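Local coordinates for protein arginyl-tRNA synthetase (Campylobacter jejuni, PDB 3FNR) that attaches L-arginine to its cognate tRNA(Arg) at the expense of ATP, releasing AMP and diphosphate, as a monomeric class I aminoacyl-tRNA synthetase, at residues K152-I160 against M296-S305; G236-H247 against N265-Q273. The protein carries 1 engineered substitution. One frame throughout, in Å; residues are numbered along the deposited sequence.

Overall arrangement
Both contacts lie in the class I catalytic domain, and neither is fully buried. Contact 2 joins two neighbouring parallel strands of the central sheet, 237-243 and 267-272. Contact 1 pairs the end of helix 136-157 with helix 296-303. The two share no element; their centres are about 24 Å apart and their nearest atoms about 10 Å apart. Their chemistry differs accordingly. Contact 2 is held by regular backbone hydrogen bonds, with mainly apolar side chains on both faces and one salt bridge. Contact 1 buries less surface and relies on side chains: a methionine methyl, a glutamine and bridging waters. Contact 1 also touches the HIGH region, through Leu45.

Contact 1: residues K152-I160 against M296-S305; sequences KQNLEQAKI and MSDVVDEIGS
Gln157 reaches from the last turn of helix 136-157 across to helix 296-303. Here segments 152-157 and 296-303 run roughly parallel, 29° apart. This is helix-helix packing within the class I catalytic domain. The glutamine has CG anti to the backbone N and an extended chain. It slides past Val300 in the opposite direction, with CG 3.7 Å from Val300 CG1. Its amide plane is turned 55° from the Asp301 carboxylate. The bond from NE2 to Asp301 OD1 is weak, 3.2 Å long and bent to 133°. The buried Met296 packs against Asn154 and Ala158. Its CE methyl lies 3.6 Å from Ala158 CB and 3.3 Å from Asn154 O. Nearby, one water joins Asn154 OD1 to Ser297 N. A second joins Asn154 ND2 to Ser297 OG. A third also lies between them, with a weak bond from ND2, and donates to Gln157 OE1. Asn154 OD1 also accepts from Leu45 N of the HIGH region, so this interface borders that motif. A Schellman motif ends helix 136-157, with Lys159 at positive phi. The lysine chain curls back, and NZ makes a weak 3.3 Å bond to Gln157 O while lying 3.7 Å from Ser305 CB.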
ATOM      1  N   LYS A 152       2.925  -7.659  10.054  1.00 38.94           N
ATOM      2  CA  LYS A 152       2.004  -8.369   9.165  1.00 41.37           C
ATOM      3  C   LYS A 152       0.539  -8.139   9.523  1.00 41.99           C
ATOM      4  O   LYS A 152      -0.284  -7.912   8.634  1.00 45.45           O
ATOM      5  CB  LYS A 152       2.324  -9.856   9.107  1.00 37.12           C
ATOM      6  CG  LYS A 152       3.498 -10.176   8.191  1.00 39.81           C
ATOM      7  CD  LYS A 152       3.836 -11.653   8.238  1.00 40.01           C
ATOM      8  CE  LYS A 152       5.171 -11.931   7.583  1.00 44.76           C
ATOM      9  NZ  LYS A 152       5.355 -13.397   7.372  1.00 46.55           N
ATOM     10  N   GLN A 153       0.221  -8.147  10.816  1.00 45.12           N
ATOM     11  CA  GLN A 153      -1.164  -7.900  11.227  1.00 50.21           C
ATOM     12  C   GLN A 153      -1.575  -6.424  11.191  1.00 44.82           C
ATOM     13  O   GLN A 153      -2.746  -6.123  10.960  1.00 46.99           O
ATOM     14  CB  GLN A 153      -1.535  -8.614  12.544  1.00 50.15           C
ATOM     15  CG  GLN A 153      -0.673  -8.296  13.743  1.00 53.98           C
ATOM     16  CD  GLN A 153      -0.716  -9.376  14.824  1.00 52.31           C
ATOM     17  OE1 GLN A 153      -0.505  -9.092  15.998  1.00 57.31           O
ATOM     18  NE2 GLN A 153      -0.985 -10.616  14.427  1.00 59.05           N
ATOM     19  N   ASN A 154      -0.604  -5.521  11.378  1.00 38.60           N
ATOM     20  CA  ASN A 154      -0.781  -4.084  11.119  1.00 37.48           C
ATOM     21  C   ASN A 154      -1.245  -3.861   9.686  1.00 38.57           C
ATOM     22  O   ASN A 154      -2.167  -3.095   9.439  1.00 42.53           O
ATOM     23  CB  ASN A 154       0.524  -3.307  11.318  1.00 36.30           C
ATOM     24  CG  ASN A 154       0.842  -3.015  12.767  1.00 42.98           C
ATOM     25  OD1 ASN A 154       1.814  -2.310  13.052  1.00 41.61           O
ATOM     26  ND2 ASN A 154       0.040  -3.539  13.691  1.00 43.94           N
ATOM     27  N   LEU A 155      -0.601  -4.558   8.754  1.00 38.11           N
ATOM     28  CA  LEU A 155      -0.946  -4.512   7.344  1.00 38.48           C
ATOM     29  C   LEU A 155      -2.271  -5.210   7.039  1.00 41.77           C
ATOM     30  O   LEU A 155      -3.036  -4.749   6.201  1.00 40.11           O
ATOM     31  CB  LEU A 155       0.174  -5.145   6.510  1.00 34.82           C
ATOM     32  CG  LEU A 155       1.476  -4.350   6.369  1.00 36.91           C
ATOM     33  CD1 LEU A 155       2.564  -5.200   5.718  1.00 28.05           C
ATOM     34  CD2 LEU A 155       1.241  -3.066   5.581  1.00 30.37           C
ATOM     35  N   GLU A 156      -2.532  -6.325   7.714  1.00 43.67           N
ATOM     36  CA  GLU A 156      -3.761  -7.082   7.493  1.00 46.33           C
ATOM     37  C   GLU A 156      -4.975  -6.280   7.952  1.00 43.32           C
ATOM     38  O   GLU A 156      -6.051  -6.380   7.370  1.00 44.81           O
ATOM     39  CB  GLU A 156      -3.701  -8.418   8.229  1.00 46.13           C
ATOM     40  CG  GLU A 156      -4.136  -9.621   7.400  1.00 66.37           C
ATOM     41  CD  GLU A 156      -5.643  -9.734   7.219  1.00 80.02           C
ATOM     42  OE1 GLU A 156      -6.186  -9.140   6.258  1.00 84.84           O
ATOM     43  OE2 GLU A 156      -6.279 -10.450   8.023  1.00 85.13           O
ATOM     44  N   GLN A 157      -4.783  -5.484   9.001  1.00 43.61           N
ATOM     45  CA  GLN A 157      -5.797  -4.560   9.503  1.00 46.98           C
ATOM     46  C   GLN A 157      -6.240  -3.560   8.433  1.00 46.01           C
ATOM     47  O   GLN A 157      -7.412  -3.196   8.368  1.00 47.84           O
ATOM     48  CB  GLN A 157      -5.262  -3.817  10.723  1.00 45.38           C
ATOM     49  CG  GLN A 157      -6.333  -3.246  11.621  1.00 48.84           C
ATOM     50  CD  GLN A 157      -5.763  -2.530  12.827  1.00 49.04           C
ATOM     51  OE1 GLN A 157      -4.548  -2.456  13.005  1.00 51.84           O
ATOM     52  NE2 GLN A 157      -6.643  -2.004  13.670  1.00 55.88           N
ATOM     53  N   ALA A 158      -5.301  -3.143   7.585  1.00 44.75           N
ATOM     54  CA  ALA A 158      -5.590  -2.249   6.466  1.00 36.03           C
ATOM     55  C   ALA A 158      -5.841  -3.003   5.161  1.00 41.46           C
ATOM     56  O   ALA A 158      -5.793  -2.409   4.075  1.00 40.59           O
ATOM     57  CB  ALA A 158      -4.470  -1.269   6.291  1.00 38.69           C
ATOM     58  N   LYS A 159      -6.116  -4.305   5.276  1.00 37.51           N
ATOM     59  CA  LYS A 159      -6.415  -5.193   4.138  1.00 39.67           C
ATOM     60  C   LYS A 159      -5.225  -5.392   3.182  1.00 40.73           C
ATOM     61  O   LYS A 159      -5.402  -5.597   1.972  1.00 39.45           O
ATOM     62  CB  LYS A 159      -7.688  -4.752   3.378  1.00 40.92           C
ATOM     63  CG  LYS A 159      -8.905  -4.440   4.262  1.00 48.38           C
ATOM     64  CD  LYS A 159      -9.524  -5.692   4.875  1.00 57.22           C
ATOM     65  CE  LYS A 159     -10.611  -5.341   5.899  1.00 60.22           C
ATOM     66  NZ  LYS A 159     -10.074  -4.711   7.147  1.00 62.39           N
ATOM     67  N   ILE A 160      -4.018  -5.350   3.742  1.00 35.07           N
ATOM     68  CA  ILE A 160      -2.792  -5.496   2.962  1.00 35.69           C
ATOM     69  C   ILE A 160      -2.061  -6.788   3.306  1.00 39.83           C
ATOM     70  O   ILE A 160      -1.712  -7.029   4.461  1.00 38.84           O
ATOM     71  CB  ILE A 160      -1.845  -4.278   3.156  1.00 36.14           C
ATOM     72  CG1 ILE A 160      -2.557  -2.985   2.730  1.00 27.46           C
ATOM     73  CG2 ILE A 160      -0.534  -4.482   2.384  1.00 36.14           C
ATOM     74  CD1 ILE A 160      -1.965  -1.690   3.320  1.00 34.16           C
ATOM     75  N   MET A 296       0.269   3.432  12.778  1.00 49.38           N
ATOM     76  CA  MET A 296      -0.722   3.112  11.744  1.00 47.27           C
ATOM     77  C   MET A 296      -1.938   2.431  12.376  1.00 51.02           C
ATOM     78  O   MET A 296      -3.081   2.751  12.046  1.00 49.10           O
ATOM     79  CB  MET A 296      -0.083   2.222  10.665  1.00 46.98           C
ATOM     80  CG  MET A 296      -0.982   1.863   9.488  1.00 46.63           C
ATOM     81  SD  MET A 296      -0.122   0.889   8.238  1.00 40.50           S
ATOM     82  CE  MET A 296      -1.365  -0.289   7.826  1.00 41.46           C
ATOM     83  N   SER A 297      -1.648   1.527  13.310  1.00 50.07           N
ATOM     84  CA  SER A 297      -2.609   0.785  14.113  1.00 50.34           C
ATOM     85  C   SER A 297      -3.593   1.668  14.876  1.00 49.82           C
ATOM     86  O   SER A 297      -4.788   1.374  14.913  1.00 47.43           O
ATOM     87  CB  SER A 297      -1.838  -0.055  15.132  1.00 48.48           C
ATOM     88  OG  SER A 297      -2.417  -1.331  15.272  1.00 59.36           O
ATOM     89  N   ASP A 298      -3.077   2.729  15.495  1.00 49.40           N
ATOM     90  CA  ASP A 298      -3.890   3.650  16.280  1.00 51.46           C
ATOM     91  C   ASP A 298      -4.883   4.403  15.400  1.00 52.04           C
ATOM     92  O   ASP A 298      -6.043   4.582  15.777  1.00 52.82           O
ATOM     93  CB  ASP A 298      -3.000   4.646  17.031  1.00 51.85           C
ATOM     94  CG  ASP A 298      -2.267   4.016  18.213  1.00 60.14           C
ATOM     95  OD1 ASP A 298      -1.312   4.651  18.712  1.00 67.08           O
ATOM     96  OD2 ASP A 298      -2.638   2.901  18.647  1.00 55.15           O
ATOM     97  N   VAL A 299      -4.415   4.827  14.229  1.00 50.27           N
ATOM     98  CA  VAL A 299      -5.243   5.532  13.254  1.00 44.02           C
ATOM     99  C   VAL A 299      -6.347   4.625  12.696  1.00 47.27           C
ATOM    100  O   VAL A 299      -7.502   5.043  12.613  1.00 48.22           O
ATOM    101  CB  VAL A 299      -4.367   6.170  12.144  1.00 46.85           C
ATOM    102  CG1 VAL A 299      -5.213   6.730  11.005  1.00 43.43           C
ATOM    103  CG2 VAL A 299      -3.470   7.272  12.742  1.00 42.38           C
ATOM    104  N   VAL A 300      -6.006   3.378  12.358  1.00 46.50           N
ATOM    105  CA  VAL A 300      -7.005   2.412  11.875  1.00 44.66           C
ATOM    106  C   VAL A 300      -8.030   2.080  12.965  1.00 47.19           C
ATOM    107  O   VAL A 300      -9.209   1.881  12.672  1.00 50.99           O
ATOM    108  CB  VAL A 300      -6.380   1.108  11.298  1.00 42.01           C
ATOM    109  CG1 VAL A 300      -7.464   0.194  10.711  1.00 39.66           C
ATOM    110  CG2 VAL A 300      -5.386   1.418  10.217  1.00 39.00           C
ATOM    111  N   ASP A 301      -7.583   2.045  14.219  1.00 51.22           N
ATOM    112  CA  ASP A 301      -8.479   1.848  15.362  1.00 54.19           C
ATOM    113  C   ASP A 301      -9.518   2.970  15.445  1.00 53.38           C
ATOM    114  O   ASP A 301     -10.697   2.726  15.713  1.00 53.02           O
ATOM    115  CB  ASP A 301      -7.681   1.784  16.673  1.00 57.65           C
ATOM    116  CG  ASP A 301      -6.974   0.446  16.876  1.00 66.38           C
ATOM    117  OD1 ASP A 301      -7.467  -0.587  16.371  1.00 69.02           O
ATOM    118  OD2 ASP A 301      -5.920   0.433  17.553  1.00 70.42           O
ATOM    119  N   GLU A 302      -9.067   4.191  15.182  1.00 50.85           N
ATOM    120  CA  GLU A 302      -9.912   5.365  15.289  1.00 53.57           C
ATOM    121  C   GLU A 302     -10.816   5.560  14.076  1.00 52.69           C
ATOM    122  O   GLU A 302     -12.022   5.743  14.234  1.00 60.21           O
ATOM    123  CB  GLU A 302      -9.059   6.612  15.528  1.00 55.02           C
ATOM    124  CG  GLU A 302      -9.854   7.828  15.977  1.00 64.08           C
ATOM    125  CD  GLU A 302      -9.001   8.863  16.693  1.00 74.81           C
ATOM    126  OE1 GLU A 302      -9.467  10.013  16.833  1.00 81.11           O
ATOM    127  OE2 GLU A 302      -7.874   8.534  17.123  1.00 75.67           O
ATOM    128  N   ILE A 303     -10.248   5.516  12.872  1.00 47.51           N
ATOM    129  CA  ILE A 303     -11.016   5.848  11.671  1.00 40.33           C
ATOM    130  C   ILE A 303     -11.557   4.653  10.874  1.00 43.67           C
ATOM    131  O   ILE A 303     -12.443   4.815  10.041  1.00 44.27           O
ATOM    132  CB  ILE A 303     -10.251   6.817  10.742  1.00 44.93           C
ATOM    133  CG1 ILE A 303      -9.100   6.106  10.015  1.00 43.00           C
ATOM    134  CG2 ILE A 303      -9.787   8.053  11.526  1.00 46.11           C
ATOM    135  CD1 ILE A 303      -8.466   6.917   8.907  1.00 30.09           C
ATOM    136  N   GLY A 304     -11.031   3.457  11.122  1.00 41.06           N
ATOM    137  CA  GLY A 304     -11.444   2.293  10.343  1.00 38.24           C
ATOM    138  C   GLY A 304     -10.658   2.151   9.055  1.00 38.29           C
ATOM    139  O   GLY A 304     -10.095   3.123   8.540  1.00 44.09           O
ATOM    140  N   SER A 305     -10.641   0.927   8.535  1.00 42.03           N
ATOM    141  CA  SER A 305      -9.845   0.548   7.369  1.00 43.02           C
ATOM    142  C   SER A 305     -10.241   1.261   6.074  1.00 45.90           C
ATOM    143  O   SER A 305      -9.372   1.745   5.345  1.00 44.86           O
ATOM    144  CB  SER A 305      -9.917  -0.967   7.164  1.00 45.68           C
ATOM    145  OG  SER A 305      -9.098  -1.372   6.082  1.00 49.73           O
TER
HETATM  146  O   HOH W   1       1.081   0.526  13.607  1.00 46.17           O
HETATM  147  O   HOH W   2      -0.013  -2.290  16.647  1.00 47.11           O
HETATM  148  O   HOH W   3      -2.896  -4.324  14.144  1.00 50.36           O

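Contact 2: residues G236-H247 against N265-Q273; sequences GKCINIWGADHH and NNLEIILAQ
The Trp242 indole lies against Ile269, whose side chain meets one face of the ring. Ile269 CD1 makes a CH-pi contact there, 4.2 Å from the centroid of the six-membered ring and 13° off its normal. CG2 of the same isoleucine sits nearer the rim, 3.7 Å from Trp242 CE3. Both branches thus serve one ring. The His247 ring is met at its edge, where Leu271 CD1 comes close to the ring plane, 3.7 Å from CD2. The Asn240 amide lies beside Ile269, pointing the same way, with ND2 3.5 Å from Ile269 CD1. Its polar end is held elsewhere: ND2 donates to His227 of helix 219-231. Cys238 and Leu267 continue this face, and Ile250 of helix 250-258 packs on both Trp242 and Ile269.

The other face carries Ile239, Ile241, Glu268, Ile270 and Ala272. Ile239 CG2 meets Ile270 CD1 at 3.7 Å. Glu268 has CG anti to its N (chi1 174°) and an extended chain. Glu268 OE1 and Lys237 NZ form a salt bridge at 3.3 Å, whose hydrogen bond is weak; Glu268 OE2 makes a second salt bridge, with Arg394.

Between the faces, Cys238, Asn240 and Trp242 each give their N-H and their carbonyl to segment 265-273, from Cys238 N bonding to Asn266 O through to Ala272 N bonding to Trp242 O. The next bond, Ala244 N to Ala272 O, is more bent (142°), with its donor above the carbonyl plane, as the first strand gives way to a 3-10 turn. The strands 237-243 and 267-279, joined through helix 250-258, form a beta-alpha-beta crossover in the Rossmann-like catalytic core of class I synthetases.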
ATOM      1  N   GLY A 236       9.555  -7.705 -16.077  1.00 39.33           N
ATOM      2  CA  GLY A 236       9.649  -6.583 -17.010  1.00 38.76           C
ATOM      3  C   GLY A 236      10.172  -5.324 -16.351  1.00 37.11           C
ATOM      4  O   GLY A 236      10.994  -4.619 -16.930  1.00 42.06           O
ATOM      5  N   LYS A 237       9.713  -5.061 -15.127  1.00 37.37           N
ATOM      6  CA  LYS A 237      10.071  -3.850 -14.381  1.00 37.47           C
ATOM      7  C   LYS A 237      10.118  -4.129 -12.876  1.00 34.98           C
ATOM      8  O   LYS A 237       9.324  -4.916 -12.369  1.00 35.55           O
ATOM      9  CB  LYS A 237       9.024  -2.758 -14.649  1.00 36.58           C
ATOM     10  CG  LYS A 237       9.227  -1.921 -15.903  1.00 47.80           C
ATOM     11  CD  LYS A 237       9.581  -0.492 -15.530  1.00 64.01           C
ATOM     12  CE  LYS A 237       9.115   0.498 -16.588  1.00 73.56           C
ATOM     13  NZ  LYS A 237       8.978   1.877 -16.021  1.00 77.31           N
ATOM     14  N   CYS A 238      11.051  -3.489 -12.170  1.00 33.92           N
ATOM     15  CA  CYS A 238      11.011  -3.430 -10.707  1.00 36.37           C
ATOM     16  C   CYS A 238      10.548  -2.054 -10.251  1.00 30.95           C
ATOM     17  O   CYS A 238      11.107  -1.030 -10.656  1.00 37.27           O
ATOM     18  CB  CYS A 238      12.375  -3.744 -10.067  1.00 31.01           C
ATOM     19  SG  CYS A 238      12.968  -5.441 -10.285  1.00 40.14           S
ATOM     20  N   ILE A 239       9.534  -2.039  -9.398  1.00 29.81           N
ATOM     21  CA  ILE A 239       9.007  -0.799  -8.827  1.00 31.84           C
ATOM     22  C   ILE A 239       9.349  -0.708  -7.340  1.00 31.45           C
ATOM     23  O   ILE A 239       9.143  -1.669  -6.596  1.00 37.79           O
ATOM     24  CB  ILE A 239       7.470  -0.719  -8.992  1.00 33.75           C
ATOM     25  CG1 ILE A 239       7.063  -1.050 -10.438  1.00 27.36           C
ATOM     26  CG2 ILE A 239       6.949   0.641  -8.529  1.00 27.25           C
ATOM     27  CD1 ILE A 239       5.544  -1.130 -10.652  1.00 35.82           C
ATOM     28  N   ASN A 240       9.894   0.436  -6.926  1.00 33.67           N
ATOM     29  CA  ASN A 240      10.049   0.762  -5.517  1.00 35.23           C
ATOM     30  C   ASN A 240       9.114   1.899  -5.133  1.00 36.25           C
ATOM     31  O   ASN A 240       8.858   2.795  -5.932  1.00 37.38           O
ATOM     32  CB  ASN A 240      11.472   1.226  -5.219  1.00 36.14           C
ATOM     33  CG  ASN A 240      12.509   0.140  -5.411  1.00 46.58           C
ATOM     34  OD1 ASN A 240      12.192  -1.048  -5.570  1.00 28.41           O
ATOM     35  ND2 ASN A 240      13.776   0.555  -5.407  1.00 40.12           N
ATOM     36  N   ILE A 241       8.617   1.865  -3.904  1.00 37.24           N
ATOM     37  CA  ILE A 241       7.949   3.024  -3.332  1.00 35.64           C
ATOM     38  C   ILE A 241       8.789   3.532  -2.164  1.00 37.26           C
ATOM     39  O   ILE A 241       8.936   2.849  -1.144  1.00 38.98           O
ATOM     40  CB  ILE A 241       6.500   2.715  -2.894  1.00 35.40           C
ATOM     41  CG1 ILE A 241       5.666   2.241  -4.093  1.00 31.74           C
ATOM     42  CG2 ILE A 241       5.861   3.946  -2.267  1.00 35.31           C
ATOM     43  CD1 ILE A 241       4.354   1.636  -3.707  1.00 27.75           C
ATOM     44  N   TRP A 242       9.359   4.718  -2.330  1.00 33.49           N
ATOM     45  CA  TRP A 242      10.208   5.311  -1.300  1.00 37.64           C
ATOM     46  C   TRP A 242       9.561   6.577  -0.753  1.00 37.84           C
ATOM     47  O   TRP A 242       8.721   7.187  -1.419  1.00 40.75           O
ATOM     48  CB  TRP A 242      11.590   5.667  -1.867  1.00 37.89           C
ATOM     49  CG  TRP A 242      12.474   4.497  -2.257  1.00 40.18           C
ATOM     50  CD1 TRP A 242      12.252   3.166  -2.011  1.00 38.60           C
ATOM     51  CD2 TRP A 242      13.748   4.574  -2.922  1.00 39.35           C
ATOM     52  NE1 TRP A 242      13.285   2.414  -2.513  1.00 39.19           N
ATOM     53  CE2 TRP A 242      14.222   3.249  -3.068  1.00 41.65           C
ATOM     54  CE3 TRP A 242      14.528   5.633  -3.418  1.00 41.38           C
ATOM     55  CZ2 TRP A 242      15.446   2.951  -3.691  1.00 37.51           C
ATOM     56  CZ3 TRP A 242      15.746   5.338  -4.044  1.00 39.15           C
ATOM     57  CH2 TRP A 242      16.190   4.003  -4.171  1.00 44.59           C
ATOM     58  N   GLY A 243       9.967   6.975   0.449  1.00 36.78           N
ATOM     59  CA  GLY A 243       9.556   8.257   1.011  1.00 34.50           C
ATOM     60  C   GLY A 243      10.204   9.360   0.206  1.00 43.61           C
ATOM     61  O   GLY A 243      11.345   9.206  -0.243  1.00 42.31           O
ATOM     62  N   ALA A 244       9.483  10.469   0.032  1.00 47.03           N
ATOM     63  CA  ALA A 244       9.925  11.586  -0.811  1.00 49.23           C
ATOM     64  C   ALA A 244      11.249  12.217  -0.387  1.00 51.06           C
ATOM     65  O   ALA A 244      11.959  12.782  -1.217  1.00 52.33           O
ATOM     66  CB  ALA A 244       8.842  12.649  -0.896  1.00 50.99           C
ATOM     67  N   ASP A 245      11.583  12.111   0.895  1.00 54.85           N
ATOM     68  CA  ASP A 245      12.857  12.630   1.407  1.00 60.80           C
ATOM     69  C   ASP A 245      14.081  11.797   0.985  1.00 60.33           C
ATOM     70  O   ASP A 245      15.219  12.184   1.251  1.00 62.90           O
ATOM     71  CB  ASP A 245      12.811  12.810   2.932  1.00 64.15           C
ATOM     72  CG  ASP A 245      12.328  11.565   3.671  1.00 73.94           C
ATOM     73  OD1 ASP A 245      11.903  10.583   3.023  1.00 79.05           O
ATOM     74  OD2 ASP A 245      12.371  11.579   4.920  1.00 82.53           O
ATOM     75  N   HIS A 246      13.835  10.668   0.321  1.00 60.58           N
ATOM     76  CA  HIS A 246      14.903   9.836  -0.229  1.00 58.86           C
ATOM     77  C   HIS A 246      15.126  10.056  -1.729  1.00 55.50           C
ATOM     78  O   HIS A 246      15.642   9.174  -2.412  1.00 52.78           O
ATOM     79  CB  HIS A 246      14.639   8.353   0.057  1.00 58.38           C
ATOM     80  CG  HIS A 246      14.658   8.005   1.511  1.00 63.86           C
ATOM     81  ND1 HIS A 246      13.772   7.111   2.072  1.00 74.35           N
ATOM     82  CD2 HIS A 246      15.452   8.430   2.522  1.00 71.49           C
ATOM     83  CE1 HIS A 246      14.021   6.997   3.365  1.00 74.95           C
ATOM     84  NE2 HIS A 246      15.035   7.788   3.663  1.00 76.52           N
ATOM     85  N   HIS A 247      14.745  11.230  -2.231  1.00 55.00           N
ATOM     86  CA  HIS A 247      14.937  11.575  -3.647  1.00 53.91           C
ATOM     87  C   HIS A 247      16.413  11.569  -4.069  1.00 53.97           C
ATOM     88  O   HIS A 247      16.749  11.075  -5.149  1.00 51.07           O
ATOM     89  CB  HIS A 247      14.297  12.932  -3.982  1.00 54.49           C
ATOM     90  CG  HIS A 247      14.408  13.312  -5.428  1.00 55.96           C
ATOM     91  ND1 HIS A 247      15.303  14.258  -5.885  1.00 61.35           N
ATOM     92  CD2 HIS A 247      13.750  12.858  -6.524  1.00 54.30           C
ATOM     93  CE1 HIS A 247      15.186  14.375  -7.197  1.00 53.08           C
ATOM     94  NE2 HIS A 247      14.251  13.536  -7.609  1.00 56.84           N
ATOM     95  N   ASN A 265      16.330   2.207 -16.493  1.00 40.47           N
ATOM     96  CA  ASN A 265      14.940   2.560 -16.785  1.00 45.74           C
ATOM     97  C   ASN A 265      13.939   1.461 -16.411  1.00 43.11           C
ATOM     98  O   ASN A 265      12.741   1.714 -16.352  1.00 50.46           O
ATOM     99  CB  ASN A 265      14.761   2.938 -18.257  1.00 51.15           C
ATOM    100  CG  ASN A 265      15.309   4.318 -18.581  1.00 62.85           C
ATOM    101  OD1 ASN A 265      15.502   5.159 -17.697  1.00 66.83           O
ATOM    102  ND2 ASN A 265      15.559   4.559 -19.863  1.00 74.37           N
ATOM    103  N   ASN A 266      14.433   0.250 -16.175  1.00 36.72           N
ATOM    104  CA  ASN A 266      13.601  -0.852 -15.691  1.00 38.25           C
ATOM    105  C   ASN A 266      13.465  -0.884 -14.166  1.00 38.91           C
ATOM    106  O   ASN A 266      12.816  -1.772 -13.613  1.00 40.94           O
ATOM    107  CB  ASN A 266      14.102  -2.186 -16.241  1.00 34.88           C
ATOM    108  CG  ASN A 266      13.878  -2.312 -17.746  1.00 48.13           C
ATOM    109  OD1 ASN A 266      13.041  -1.615 -18.319  1.00 52.22           O
ATOM    110  ND2 ASN A 266      14.626  -3.200 -18.390  1.00 47.59           N
ATOM    111  N   LEU A 267      14.084   0.095 -13.501  1.00 38.79           N
ATOM    112  CA  LEU A 267      13.824   0.375 -12.096  1.00 38.38           C
ATOM    113  C   LEU A 267      13.047   1.685 -11.978  1.00 36.81           C
ATOM    114  O   LEU A 267      13.565   2.771 -12.258  1.00 38.17           O
ATOM    115  CB  LEU A 267      15.124   0.416 -11.284  1.00 35.81           C
ATOM    116  CG  LEU A 267      15.000   0.586  -9.759  1.00 39.26           C
ATOM    117  CD1 LEU A 267      14.246  -0.563  -9.092  1.00 44.39           C
ATOM    118  CD2 LEU A 267      16.368   0.729  -9.136  1.00 40.86           C
ATOM    119  N   GLU A 268      11.790   1.562 -11.581  1.00 36.74           N
ATOM    120  CA  GLU A 268      10.878   2.689 -11.477  1.00 34.65           C
ATOM    121  C   GLU A 268      10.742   3.057 -10.011  1.00 31.69           C
ATOM    122  O   GLU A 268      10.305   2.235  -9.210  1.00 35.89           O
ATOM    123  CB  GLU A 268       9.525   2.283 -12.081  1.00 36.45           C
ATOM    124  CG  GLU A 268       8.404   3.301 -11.922  1.00 39.74           C
ATOM    125  CD  GLU A 268       7.055   2.795 -12.432  1.00 45.38           C
ATOM    126  OE1 GLU A 268       7.016   1.916 -13.330  1.00 43.65           O
ATOM    127  OE2 GLU A 268       6.023   3.284 -11.920  1.00 45.06           O
ATOM    128  N   ILE A 269      11.147   4.273  -9.645  1.00 34.42           N
ATOM    129  CA  ILE A 269      11.012   4.739  -8.261  1.00 35.92           C
ATOM    130  C   ILE A 269       9.776   5.630  -8.131  1.00 40.46           C
ATOM    131  O   ILE A 269       9.681   6.673  -8.786  1.00 45.68           O
ATOM    132  CB  ILE A 269      12.259   5.541  -7.752  1.00 39.37           C
ATOM    133  CG1 ILE A 269      13.584   4.819  -8.046  1.00 36.97           C
ATOM    134  CG2 ILE A 269      12.114   5.877  -6.270  1.00 27.29           C
ATOM    135  CD1 ILE A 269      13.734   3.448  -7.420  1.00 46.95           C
ATOM    136  N   ILE A 270       8.833   5.215  -7.288  1.00 42.31           N
ATOM    137  CA  ILE A 270       7.664   6.037  -6.951  1.00 40.57           C
ATOM    138  C   ILE A 270       7.874   6.689  -5.589  1.00 37.42           C
ATOM    139  O   ILE A 270       8.188   6.011  -4.619  1.00 39.76           O
ATOM    140  CB  ILE A 270       6.379   5.197  -6.942  1.00 39.68           C
ATOM    141  CG1 ILE A 270       6.044   4.731  -8.360  1.00 42.68           C
ATOM    142  CG2 ILE A 270       5.205   5.972  -6.313  1.00 42.90           C
ATOM    143  CD1 ILE A 270       4.940   3.717  -8.413  1.00 35.30           C
ATOM    144  N   LEU A 271       7.709   8.004  -5.514  1.00 41.69           N
ATOM    145  CA  LEU A 271       7.915   8.721  -4.254  1.00 39.67           C
ATOM    146  C   LEU A 271       6.616   9.055  -3.526  1.00 40.12           C
ATOM    147  O   LEU A 271       5.724   9.704  -4.081  1.00 46.79           O
ATOM    148  CB  LEU A 271       8.748   9.984  -4.471  1.00 38.21           C
ATOM    149  CG  LEU A 271      10.207   9.855  -4.920  1.00 43.47           C
ATOM    150  CD1 LEU A 271      10.784  11.242  -5.137  1.00 46.47           C
ATOM    151  CD2 LEU A 271      11.074   9.086  -3.917  1.00 44.87           C
ATOM    152  N   ALA A 272       6.515   8.592  -2.286  1.00 42.53           N
ATOM    153  CA  ALA A 272       5.347   8.835  -1.453  1.00 47.94           C
ATOM    154  C   ALA A 272       5.578  10.065  -0.581  1.00 49.82           C
ATOM    155  O   ALA A 272       6.480  10.084   0.261  1.00 50.99           O
ATOM    156  CB  ALA A 272       5.044   7.613  -0.590  1.00 48.60           C
ATOM    157  N   GLN A 273       4.760  11.092  -0.783  1.00 52.50           N
ATOM    158  CA  GLN A 273       4.917  12.327  -0.024  1.00 52.48           C
ATOM    159  C   GLN A 273       4.320  12.294   1.376  1.00 50.60           C
ATOM    160  O   GLN A 273       3.523  11.414   1.695  1.00 49.69           O
ATOM    161  CB  GLN A 273       4.404  13.537  -0.806  1.00 53.69           C
ATOM    162  CG  GLN A 273       5.520  14.370  -1.406  1.00 62.94           C
ATOM    163  CD  GLN A 273       6.136  15.386  -0.438  1.00 61.41           C
ATOM    164  OE1 GLN A 273       6.279  15.137   0.764  1.00 57.58           O
ATOM    165  NE2 GLN A 273       6.519  16.539  -0.978  1.00 58.68           N
TER